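Local coordinates for protein protease (Penicillium cyclopium, PDB 5Z6O) that cleaves peptide bonds as a subtilisin-like serine protease of the proteinase K kind, probably able to hydrolyse casein, gelatin and collagen, at residues E34-Y39 with K130-M135; A144-A149 with A176-V181; I184-N189 with S225-A230; L205-K210 with K274-G279. All blocks are in the same frame, centred on the assembly; numbering follows the deposited sequence. Where two conformers were deposited one is given.

Contact 1 of 4, residues E34-Y39 with K130-M135; sequences EGIVIY and KSVMNM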
loop_
_atom_site.group_PDB
_atom_site.type_symbol
_atom_site.label_atom_id
_atom_site.label_comp_id
_atom_site.label_asym_id
_atom_site.label_seq_id
_atom_site.Cartn_x
_atom_site.Cartn_y
_atom_site.Cartn_z
ATOM N N GLU A 34 -12.593 1.055 -9.211
ATOM C CA GLU A 34 -13.872 0.462 -8.843
ATOM C C GLU A 34 -13.894 -1.027 -9.144
ATOM O O GLU A 34 -13.366 -1.472 -10.159
ATOM C CB GLU A 34 -15.020 1.152 -9.613
ATOM C CG GLU A 34 -16.414 0.759 -9.102
ATOM C CD GLU A 34 -17.514 1.710 -9.601
ATOM O OE1 GLU A 34 -17.575 1.959 -10.822
ATOM O OE2 GLU A 34 -18.296 2.211 -8.765
ATOM N N GLY A 35 -14.480 -1.798 -8.241
ATOM C CA GLY A 35 -14.585 -3.223 -8.433
ATOM C C GLY A 35 -13.384 -4.021 -7.993
ATOM O O GLY A 35 -13.407 -5.259 -8.094
ATOM N N ILE A 36 -12.332 -3.366 -7.513
ATOM C CA ILE A 36 -11.150 -4.059 -7.001
ATOM C C ILE A 36 -11.210 -4.095 -5.480
ATOM O O ILE A 36 -11.525 -3.089 -4.849
ATOM C CB ILE A 36 -9.859 -3.366 -7.455
ATOM C CG1 ILE A 36 -9.852 -3.207 -8.968
ATOM C CG2 ILE A 36 -8.644 -4.209 -7.001
ATOM C CD1 ILE A 36 -9.943 -4.562 -9.717
ATOM N N VAL A 37 -10.858 -5.241 -4.883
ATOM C CA VAL A 37 -10.837 -5.406 -3.430
ATOM C C VAL A 37 -9.405 -5.238 -2.942
ATOM O O VAL A 37 -8.477 -5.853 -3.495
ATOM C CB VAL A 37 -11.384 -6.785 -3.028
ATOM C CG1 VAL A 37 -11.312 -6.954 -1.513
ATOM C CG2 VAL A 37 -12.816 -6.936 -3.554
ATOM N N ILE A 38 -9.219 -4.413 -1.920
ATOM C CA ILE A 38 -7.924 -4.207 -1.281
ATOM C C ILE A 38 -8.002 -4.751 0.138
ATOM O O ILE A 38 -8.789 -4.255 0.955
ATOM C CB ILE A 38 -7.536 -2.725 -1.250
ATOM C CG1 ILE A 38 -7.396 -2.164 -2.673
ATOM C CG2 ILE A 38 -6.210 -2.578 -0.530
ATOM C CD1 ILE A 38 -7.324 -0.604 -2.721
ATOM N N TYR A 39 -7.133 -5.707 0.466
ATOM C CA TYR A 39 -7.057 -6.206 1.835
ATOM C C TYR A 39 -5.989 -5.435 2.596
ATOM O O TYR A 39 -4.817 -5.478 2.225
ATOM C CB TYR A 39 -6.712 -7.695 1.844
ATOM C CG TYR A 39 -7.781 -8.534 1.195
ATOM C CD1 TYR A 39 -8.876 -8.990 1.943
ATOM C CD2 TYR A 39 -7.690 -8.887 -0.163
ATOM C CE1 TYR A 39 -9.860 -9.763 1.373
ATOM C CE2 TYR A 39 -8.696 -9.654 -0.758
ATOM C CZ TYR A 39 -9.767 -10.089 0.029
ATOM O OH TYR A 39 -10.739 -10.854 -0.552
ATOM N N LYS A 130 -7.637 -10.152 -9.544
ATOM C CA LYS A 130 -8.006 -8.742 -9.477
ATOM C C LYS A 130 -8.247 -8.341 -8.030
ATOM O O LYS A 130 -9.246 -7.720 -7.664
ATOM C CB LYS A 130 -9.198 -8.455 -10.388
ATOM C CG LYS A 130 -10.299 -9.471 -10.371
ATOM C CD LYS A 130 -11.348 -9.077 -11.432
ATOM C CE LYS A 130 -12.765 -9.485 -11.042
ATOM N NZ LYS A 130 -13.040 -10.924 -11.317
ATOM N N SER A 131 -7.290 -8.688 -7.167
ATOM C CA SER A 131 -7.333 -8.420 -5.731
ATOM C C SER A 131 -5.981 -7.854 -5.339
ATOM O O SER A 131 -4.973 -8.204 -5.963
ATOM C CB SER A 131 -7.553 -9.683 -4.851
ATOM O OG SER A 131 -8.798 -10.304 -5.043
ATOM N N VAL A 132 -5.955 -7.053 -4.250
ATOM C CA VAL A 132 -4.734 -6.383 -3.802
ATOM C C VAL A 132 -4.606 -6.577 -2.304
ATOM O O VAL A 132 -5.606 -6.552 -1.576
ATOM C CB VAL A 132 -4.786 -4.872 -4.172
ATOM C CG1 VAL A 132 -3.667 -4.094 -3.463
ATOM C CG2 VAL A 132 -4.705 -4.728 -5.682
ATOM N N MET A 133 -3.389 -6.838 -1.845
ATOM C CA MET A 133 -3.130 -6.916 -0.423
ATOM C C MET A 133 -2.030 -5.939 -0.079
ATOM O O MET A 133 -1.003 -5.900 -0.758
ATOM C CB MET A 133 -2.725 -8.342 -0.022
ATOM C CG MET A 133 -2.418 -8.469 1.469
ATOM S SD MET A 133 -1.910 -10.138 1.981
ATOM C CE MET A 133 -3.453 -11.028 1.868
ATOM N N ASN A 134 -2.230 -5.171 0.983
ATOM C CA ASN A 134 -1.203 -4.246 1.444
ATOM C C ASN A 134 -0.661 -4.715 2.792
ATOM O O ASN A 134 -1.429 -4.921 3.741
ATOM C CB ASN A 134 -1.738 -2.832 1.580
ATOM C CG ASN A 134 -0.624 -1.853 1.942
ATOM O OD1 ASN A 134 0.214 -1.506 1.094
ATOM N ND2 ASN A 134 -0.580 -1.442 3.194
ATOM N N MET A 135 0.668 -4.787 2.915
ATOM C CA MET A 135 1.298 -5.216 4.174
ATOM C C MET A 135 2.288 -4.137 4.579
ATOM O O MET A 135 3.409 -4.121 4.088
ATOM C CB MET A 135 2.002 -6.569 4.066
ATOM C CG MET A 135 0.979 -7.707 4.064
ATOM S SD MET A 135 1.812 -9.354 4.236
ATOM C CE MET A 135 2.515 -9.278 5.867
HETATM O O HOH W 1 -12.096 -7.566 -7.382
#
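I38 faces V132 and Y39 faces M133 in two parallel strands, 37-39 and 131-135, whose short axes run 23° apart and approach to 4.5 Å. Three backbone bonds join them: V132 N to V37 O, Y39 N to V132 O at 2.7 Å, nearly straight at 171°, and N134 N to Y39 O at 2.9 Å. Before the strands pair, a water donates to both G35 O and K130 O. On the face packed by helix 227-245, I38 runs alongside V132, I38 CG1 4.0 Å from V132 CB. I36 holds CG2 anti to its own N, which brings that methyl 3.6 Å from K130 O and 4.2 Å from V132 CG2, while its CD1 reaches K130 CB. An alanine in place of I36 would lose the branches lying against K130 and V132 and would probably open a gap there and beneath A239 and M242 of the helix. On the other face the Y39 ring turns an edge to V132 O, CD2 lying 3.4 Å away, and its hydroxyl bonds D121 of helix 108-124. The strand bonds thus satisfy most facing backbone groups of this subtilase α/β core, but V37 N is buried with no partner in the model.

Contact 2 of 4, residues A144-A149 with A176-V181; sequences AMNDAA and ASAPNV. With CA (calcium ion), chain B.
N146 and A178 bring helix 143-154 and the irregular segment 176-181 together, their CA atoms 4.6 Å apart, just where the latter enters a type II turn from A178 to V181. The N146 amide carries the polar part. Its ND2 gives a nearly straight bond of 3.0 Å to S177 OG, at 170°, with the oxygen only 6° out of the amide plane; OD1 is held by S174 OG, so both ends of the amide are gripped and its rotation is fixed. S177 OG in turn bonds S173 O. With CG anti to its carbonyl carbon (chi1 -79°), N146 lays the amide carbon 3.7 Å from A178 CB. One helical turn on, A149 CB rests against both A178 CB (3.8 Å) and V181 CG1 (3.9 Å). In this subtilase fold the turn leads into strand 182-187 of the central parallel sheet, and the helix before strand 157-162 packs on it. V181 works on two sides: its side chain meets the helix and strand 157-162, while its O binds the calcium ion at 2.6 Å, alongside D204 and five waters. One of these waters also accepts a bond from N180 N, 2.8 Å long. P179 CD rests more loosely near N146 O.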
loop_
_atom_site.group_PDB
_atom_site.type_symbol
_atom_site.label_atom_id
_atom_site.label_comp_id
_atom_site.label_asym_id
_atom_site.label_seq_id
_atom_site.Cartn_x
_atom_site.Cartn_y
_atom_site.Cartn_z
ATOM N N ALA A 144 9.172 -18.762 6.888
ATOM C CA ALA A 144 7.733 -19.016 6.915
ATOM C C ALA A 144 6.949 -17.788 6.440
ATOM O O ALA A 144 5.981 -17.908 5.679
ATOM C CB ALA A 144 7.283 -19.393 8.319
ATOM N N MET A 145 7.335 -16.613 6.903
ATOM C CA MET A 145 6.670 -15.400 6.423
ATOM C C MET A 145 6.891 -15.190 4.922
ATOM O O MET A 145 5.955 -14.812 4.194
ATOM C CB MET A 145 7.147 -14.209 7.250
ATOM C CG MET A 145 6.660 -12.857 6.738
ATOM S SD MET A 145 4.880 -12.779 7.034
ATOM C CE MET A 145 4.878 -12.904 8.805
ATOM N N ASN A 146 8.110 -15.442 4.419
ATOM C CA ASN A 146 8.349 -15.317 2.985
ATOM C C ASN A 146 7.539 -16.325 2.182
ATOM O O ASN A 146 7.012 -15.987 1.117
ATOM C CB ASN A 146 9.829 -15.473 2.667
ATOM C CG ASN A 146 10.620 -14.214 2.944
ATOM O OD1 ASN A 146 10.136 -13.285 3.586
ATOM N ND2 ASN A 146 11.825 -14.159 2.422
ATOM N N ASP A 147 7.424 -17.575 2.671
ATOM C CA ASP A 147 6.579 -18.562 1.986
ATOM C C ASP A 147 5.127 -18.109 1.935
ATOM O O ASP A 147 4.437 -18.321 0.921
ATOM C CB ASP A 147 6.614 -19.916 2.689
ATOM C CG ASP A 147 7.960 -20.612 2.555
ATOM O OD1 ASP A 147 8.754 -20.219 1.678
ATOM O OD2 ASP A 147 8.176 -21.547 3.365
ATOM N N ALA A 148 4.621 -17.598 3.059
ATOM C CA ALA A 148 3.228 -17.155 3.097
ATOM C C ALA A 148 2.994 -16.031 2.093
ATOM O O ALA A 148 1.969 -16.016 1.389
ATOM C CB ALA A 148 2.868 -16.699 4.501
ATOM N N ALA A 149 3.917 -15.070 2.043
ATOM C CA ALA A 149 3.786 -13.963 1.081
ATOM C C ALA A 149 3.811 -14.459 -0.361
ATOM O O ALA A 149 3.007 -14.015 -1.220
ATOM C CB ALA A 149 4.893 -12.941 1.302
ATOM N N ALA A 176 9.606 -8.322 3.083
ATOM C CA ALA A 176 10.198 -7.502 2.023
ATOM C C ALA A 176 11.067 -8.316 1.078
ATOM O O ALA A 176 11.159 -7.991 -0.115
ATOM C CB ALA A 176 11.031 -6.375 2.627
ATOM N N SER A 177 11.732 -9.361 1.588
ATOM C CA SER A 177 12.650 -10.156 0.785
ATOM C C SER A 177 11.965 -11.301 0.060
ATOM O O SER A 177 12.647 -12.071 -0.619
ATOM C CB SER A 177 13.787 -10.712 1.673
ATOM O OG SER A 177 13.244 -11.508 2.692
ATOM N N ALA A 178 10.641 -11.425 0.171
ATOM C CA ALA A 178 9.952 -12.607 -0.331
ATOM C C ALA A 178 9.873 -12.619 -1.851
ATOM O O ALA A 178 9.875 -11.560 -2.493
ATOM C CB ALA A 178 8.529 -12.686 0.233
ATOM N N PRO A 179 9.729 -13.815 -2.444
ATOM C CA PRO A 179 9.637 -13.915 -3.908
ATOM C C PRO A 179 8.359 -13.270 -4.432
ATOM O O PRO A 179 7.266 -13.521 -3.918
ATOM C CB PRO A 179 9.638 -15.429 -4.166
ATOM C CG PRO A 179 10.111 -16.066 -2.871
ATOM C CD PRO A 179 9.682 -15.147 -1.793
ATOM N N ASN A 180 8.509 -12.429 -5.457
ATOM C CA ASN A 180 7.408 -11.920 -6.272
ATOM C C ASN A 180 6.516 -10.892 -5.605
ATOM O O ASN A 180 5.450 -10.590 -6.183
ATOM C CB ASN A 180 6.503 -13.067 -6.744
ATOM C CG ASN A 180 7.282 -14.114 -7.497
ATOM O OD1 ASN A 180 8.014 -13.787 -8.438
ATOM N ND2 ASN A 180 7.170 -15.367 -7.068
ATOM N N VAL A 181 6.870 -10.369 -4.430
ATOM C CA VAL A 181 6.097 -9.278 -3.834
ATOM C C VAL A 181 6.599 -7.985 -4.419
ATOM O O VAL A 181 7.640 -7.958 -5.076
ATOM C CB VAL A 181 6.206 -9.256 -2.295
ATOM C CG1 VAL A 181 5.627 -10.526 -1.695
ATOM C CG2 VAL A 181 7.643 -9.056 -1.857
HETATM CA CA CA B . 9.845 -7.673 -6.371
HETATM O O HOH W 2 10.267 -10.214 -5.783
HETATM O O HOH W 3 8.249 -8.288 -8.003
HETATM O O HOH W 4 12.043 -7.196 -6.226
HETATM O O HOH W 5 10.516 -7.722 -4.171
HETATM O O HOH W 6 11.272 -8.361 -8.191
#

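Contact 3 of 4, residues I184-N189 with S225-A230; sequences IAASTN and SGTSMA. With PMS (phenylmethanesulfonic acid), chain C.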
loop_
_atom_site.group_PDB
_atom_site.type_symbol
_atom_site.label_atom_id
_atom_site.label_comp_id
_atom_site.label_asym_id
_atom_site.label_seq_id
_atom_site.Cartn_x
_atom_site.Cartn_y
_atom_site.Cartn_z
ATOM N N ILE A 184 8.431 -1.778 -1.446
ATOM C CA ILE A 184 8.298 -0.340 -1.711
ATOM C C ILE A 184 9.152 0.443 -0.714
ATOM O O ILE A 184 8.982 0.308 0.501
ATOM C CB ILE A 184 6.830 0.122 -1.623
ATOM C CG1 ILE A 184 5.885 -0.807 -2.399
ATOM C CG2 ILE A 184 6.702 1.557 -2.109
ATOM C CD1 ILE A 184 6.352 -1.017 -3.859
ATOM N N ALA A 185 10.041 1.291 -1.227
ATOM C CA ALA A 185 10.824 2.202 -0.405
ATOM C C ALA A 185 10.165 3.576 -0.366
ATOM O O ALA A 185 9.259 3.881 -1.152
ATOM C CB ALA A 185 12.265 2.304 -0.940
ATOM N N ALA A 186 10.601 4.400 0.588
ATOM C CA ALA A 186 9.919 5.657 0.896
ATOM C C ALA A 186 10.666 6.865 0.334
ATOM O O ALA A 186 11.873 7.010 0.559
ATOM C CB ALA A 186 9.766 5.820 2.403
ATOM N N SER A 187 9.939 7.764 -0.346
ATOM C CA SER A 187 10.537 8.982 -0.889
ATOM C C SER A 187 10.027 10.204 -0.136
ATOM O O SER A 187 9.027 10.133 0.580
ATOM C CB SER A 187 10.224 9.127 -2.391
ATOM O OG SER A 187 8.850 9.433 -2.631
ATOM N N THR A 188 10.699 11.357 -0.340
ATOM C CA THR A 188 10.313 12.605 0.314
ATOM C C THR A 188 9.763 13.578 -0.720
ATOM O O THR A 188 9.867 13.349 -1.922
ATOM C CB THR A 188 11.509 13.265 1.001
ATOM O OG1 THR A 188 12.443 13.700 -0.030
ATOM C CG2 THR A 188 12.196 12.267 1.926
ATOM N N ASN A 189 9.246 14.721 -0.242
ATOM C CA ASN A 189 8.594 15.668 -1.145
ATOM C C ASN A 189 9.583 16.391 -2.045
ATOM O O ASN A 189 9.157 16.946 -3.055
ATOM C CB ASN A 189 7.707 16.693 -0.382
ATOM C CG ASN A 189 8.458 17.537 0.651
ATOM O OD1 ASN A 189 7.907 18.524 1.149
ATOM N ND2 ASN A 189 9.654 17.147 1.011
ATOM N N SER A 225 5.066 9.186 8.940
ATOM C CA SER A 225 6.163 8.847 8.039
ATOM C C SER A 225 6.587 7.407 8.227
ATOM O O SER A 225 6.618 6.894 9.351
ATOM C CB SER A 225 7.404 9.717 8.267
ATOM O OG SER A 225 7.103 11.070 8.074
ATOM N N GLY A 226 6.957 6.770 7.129
ATOM C CA GLY A 226 7.492 5.427 7.163
ATOM C C GLY A 226 7.281 4.770 5.824
ATOM O O GLY A 226 6.517 5.238 4.987
ATOM N N THR A 227 8.008 3.678 5.596
ATOM C CA THR A 227 7.676 2.888 4.407
ATOM C C THR A 227 6.271 2.291 4.522
ATOM O O THR A 227 5.692 1.900 3.502
ATOM C CB THR A 227 8.681 1.761 4.166
ATOM O OG1 THR A 227 8.784 0.958 5.326
ATOM C CG2 THR A 227 10.101 2.312 3.831
ATOM N N SER A 228 5.709 2.235 5.745
ATOM C CA SER A 228 4.292 1.898 5.906
ATOM C C SER A 228 3.387 2.827 5.114
ATOM O O SER A 228 2.280 2.426 4.726
ATOM C CB SER A 228 3.865 1.959 7.395
ATOM O OG SER A 228 4.523 0.932 8.139
ATOM N N MET A 229 3.779 4.096 4.972
ATOM C CA MET A 229 2.992 5.067 4.216
ATOM C C MET A 229 3.221 4.958 2.714
ATOM O O MET A 229 2.356 5.339 1.916
ATOM C CB MET A 229 3.359 6.483 4.674
ATOM C CG MET A 229 2.756 6.903 6.038
ATOM S SD MET A 229 3.369 5.932 7.445
ATOM C CE MET A 229 1.933 5.016 7.930
ATOM N N ALA A 230 4.368 4.429 2.324
ATOM C CA ALA A 230 4.736 4.302 0.928
ATOM C C ALA A 230 3.989 3.134 0.282
ATOM O O ALA A 230 3.327 3.305 -0.746
ATOM C CB ALA A 230 6.262 4.114 0.850
HETATM C C PMS C . 5.481 0.306 10.403
HETATM S S PMS C . 5.188 1.743 9.333
HETATM C C1 PMS C . 6.516 -0.641 9.776
HETATM C C2 PMS C . 6.606 -0.834 8.402
HETATM C C3 PMS C . 7.550 -1.706 7.878
HETATM C C4 PMS C . 8.418 -2.388 8.716
HETATM C C5 PMS C . 8.324 -2.198 10.087
HETATM C C6 PMS C . 7.391 -1.320 10.612
HETATM O O2S PMS C . 4.618 2.903 10.093
HETATM O O1S PMS C . 6.468 2.302 8.788
#
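A230, I184 and A186 bury the most surface here, where strand 184-187 meets the beginning of the helix that carries S228. The A230 methyl points into the strand: its CB lies 3.6 Å from A185 O, 3.9 Å from I184 CG2 and 4.2 Å from A186 CB, so one small group touches three successive residues. I184 presents CG2, placed anti to its backbone N. The A186 methyl also meets T227 CG2 at 3.8 Å. T227 is turned so that CG2 faces the strand and OG1, between N and carbonyl carbon (chi1 55°), bonds G164 N and N165 OD1. A valine in place of T227 would lack the hydroxyl and would probably leave G164 N and N165 OD1 without this partner beside the inhibitor. Next in the chain, S228 OG is joined covalently to the sulfur of the phenylmethanesulfonyl group at 1.6 Å, and S228 N donates to its O1S at 3.1 Å; N165 ND2 also bonds the inhibitor, consistent with an oxyanion hole. Strand 182-187 lies between strands 157-162 and 205-208 of the parallel sheet, and helix 227-245 runs on from the nucleophile across one face, with M229 reaching helix 73-82.

Contact 4 of 4, residues L205-K210 with K274-G279; sequences LYAPGK and KLLYNG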
loop_
_atom_site.group_PDB
_atom_site.type_symbol
_atom_site.label_atom_id
_atom_site.label_comp_id
_atom_site.label_asym_id
_atom_site.label_seq_id
_atom_site.Cartn_x
_atom_site.Cartn_y
_atom_site.Cartn_z
ATOM N N LEU A 205 10.417 -0.275 -6.256
ATOM C CA LEU A 205 10.313 1.161 -6.568
ATOM C C LEU A 205 10.086 1.950 -5.280
ATOM O O LEU A 205 9.877 1.386 -4.204
ATOM C CB LEU A 205 9.196 1.461 -7.578
ATOM C CG LEU A 205 7.779 1.243 -7.099
ATOM C CD1 LEU A 205 6.825 2.190 -7.878
ATOM C CD2 LEU A 205 7.313 -0.196 -7.374
ATOM N N TYR A 206 10.132 3.271 -5.418
ATOM C CA TYR A 206 9.833 4.247 -4.372
ATOM C C TYR A 206 8.400 4.728 -4.505
ATOM O O TYR A 206 7.853 4.800 -5.610
ATOM C CB TYR A 206 10.746 5.500 -4.466
ATOM C CG TYR A 206 12.135 5.286 -3.876
ATOM C CD1 TYR A 206 13.140 4.599 -4.597
ATOM C CD2 TYR A 206 12.431 5.753 -2.583
ATOM C CE1 TYR A 206 14.414 4.382 -4.016
ATOM C CE2 TYR A 206 13.695 5.558 -2.004
ATOM C CZ TYR A 206 14.668 4.886 -2.721
ATOM O OH TYR A 206 15.888 4.734 -2.103
ATOM N N ALA A 207 7.832 5.137 -3.368
ATOM C CA ALA A 207 6.572 5.863 -3.364
ATOM C C ALA A 207 6.622 6.829 -2.207
ATOM O O ALA A 207 7.425 6.639 -1.282
ATOM C CB ALA A 207 5.373 4.910 -3.223
ATOM N N PRO A 208 5.767 7.852 -2.203
ATOM C CA PRO A 208 5.828 8.880 -1.155
ATOM C C PRO A 208 5.657 8.266 0.220
ATOM O O PRO A 208 4.713 7.506 0.462
ATOM C CB PRO A 208 4.655 9.804 -1.504
ATOM C CG PRO A 208 4.611 9.751 -3.000
ATOM C CD PRO A 208 4.893 8.269 -3.323
ATOM N N GLY A 209 6.566 8.623 1.129
ATOM C CA GLY A 209 6.563 7.951 2.412
ATOM C C GLY A 209 6.883 8.840 3.577
ATOM O O GLY A 209 6.858 8.369 4.712
ATOM N N LYS A 210 7.216 10.107 3.340
ATOM C CA LYS A 210 7.518 11.010 4.449
ATOM C C LYS A 210 6.477 12.101 4.503
ATOM O O LYS A 210 6.167 12.729 3.470
ATOM C CB LYS A 210 8.916 11.624 4.305
ATOM C CG LYS A 210 9.221 12.661 5.415
ATOM C CD LYS A 210 10.675 13.145 5.324
ATOM C CE LYS A 210 11.012 14.066 6.506
ATOM N NZ LYS A 210 10.546 15.429 6.214
ATOM N N LYS A 274 13.446 4.561 -9.379
ATOM C CA LYS A 274 12.112 4.704 -9.959
ATOM C C LYS A 274 11.101 5.120 -8.904
ATOM O O LYS A 274 11.138 4.639 -7.773
ATOM C CB LYS A 274 11.654 3.388 -10.602
ATOM C CG LYS A 274 12.246 3.252 -12.025
ATOM C CD LYS A 274 11.758 2.034 -12.768
ATOM C CE LYS A 274 12.129 2.119 -14.273
ATOM N NZ LYS A 274 10.951 2.357 -15.201
ATOM N N LEU A 275 10.236 6.045 -9.288
ATOM C CA LEU A 275 9.208 6.613 -8.413
ATOM C C LEU A 275 7.835 6.351 -9.022
ATOM O O LEU A 275 7.630 6.618 -10.209
ATOM C CB LEU A 275 9.414 8.125 -8.261
ATOM C CG LEU A 275 8.282 8.827 -7.436
ATOM C CD1 LEU A 275 8.204 8.288 -6.008
ATOM C CD2 LEU A 275 8.575 10.326 -7.418
ATOM N N LEU A 276 6.880 5.908 -8.194
ATOM C CA LEU A 276 5.512 5.631 -8.639
ATOM C C LEU A 276 4.938 6.772 -9.477
ATOM O O LEU A 276 4.961 7.927 -9.061
ATOM C CB LEU A 276 4.631 5.439 -7.404
ATOM C CG LEU A 276 3.125 5.120 -7.586
ATOM C CD1 LEU A 276 2.985 3.830 -8.417
ATOM C CD2 LEU A 276 2.480 5.010 -6.186
ATOM N N TYR A 277 4.346 6.413 -10.621
ATOM C CA TYR A 277 3.670 7.347 -11.530
ATOM C C TYR A 277 2.461 6.639 -12.119
ATOM O O TYR A 277 2.599 5.501 -12.570
ATOM C CB TYR A 277 4.627 7.766 -12.643
ATOM C CG TYR A 277 3.993 8.670 -13.654
ATOM C CD1 TYR A 277 3.490 9.915 -13.280
ATOM C CD2 TYR A 277 3.887 8.283 -14.979
ATOM C CE1 TYR A 277 2.877 10.756 -14.242
ATOM C CE2 TYR A 277 3.311 9.100 -15.920
ATOM C CZ TYR A 277 2.802 10.322 -15.554
ATOM O OH TYR A 277 2.217 11.122 -16.519
ATOM N N ASN A 278 1.280 7.290 -12.130
ATOM C CA ASN A 278 0.061 6.576 -12.528
ATOM C C ASN A 278 -0.183 6.578 -14.037
ATOM O O ASN A 278 -1.168 5.983 -14.471
ATOM C CB ASN A 278 -1.201 7.128 -11.770
ATOM C CG ASN A 278 -1.667 8.511 -12.253
ATOM O OD1 ASN A 278 -2.732 8.987 -11.829
ATOM N ND2 ASN A 278 -0.896 9.159 -13.087
ATOM N N GLY A 279 0.680 7.211 -14.837
ATOM C CA GLY A 279 0.576 7.109 -16.279
ATOM C C GLY A 279 -0.462 8.014 -16.916
ATOM O O GLY A 279 -0.832 7.797 -18.076
#
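L205 and L276 form the apolar centre, L205 CD1 lying 3.9 Å from L276 CB and close over the L276 backbone N. Beyond it A207 CB touches L276 CD2 at 4.1 Å, and helix 227-245 closes this side through V234, which meets A207, and A237, which meets L276. L275 starts in the other direction, but with CG anti to its own N (chi1 175°) the chain swings back, and CD1 comes to 3.5 Å from Y206 O and 4.1 Å from Y206 CB, reaching P208 CD as well. Outside these side chains two backbone bonds bracket L275: Y206 N donates to K274 O at 2.9 Å, and L276 N donates to Y206 O at 3.0 Å. K274 O also lies in the plane of the Y206 ring, at its edge. At the polar rim the Y206 hydroxyl bonds S193 OG, while the K274 ammonium bonds V257 O and A260 O, two carbonyls near the end of helix 249-259. Strand 205-208 is the outermost member of the seven-stranded parallel sheet on this side, and Y206 with L275 makes a single bridge along its far edge. In this subtilase the C-terminal segment thus lies along the border of the central α/β sheet.

From the N terminus, contact 1 comes first: it closes a loop of some 90 residues and pairs two inner strands of the parallel sheet. Contact 2 follows in series with a shorter loop, setting helix 143-154 against the calcium-binding turn, whose chain runs directly into the first segment of contact 3. Contacts 3 and 4 cross, since 205-210 falls between the two segments of contact 3 and 274-279 follows both. They also touch: S187 N probably bonds A207 O between adjacent strands, and G226 N probably bonds G209 O. Together they tie the nucleophile-bearing helix and the C-terminal segment to the sheet's end, about 20 Å from contact 1, centre to centre, in the case of contact 3.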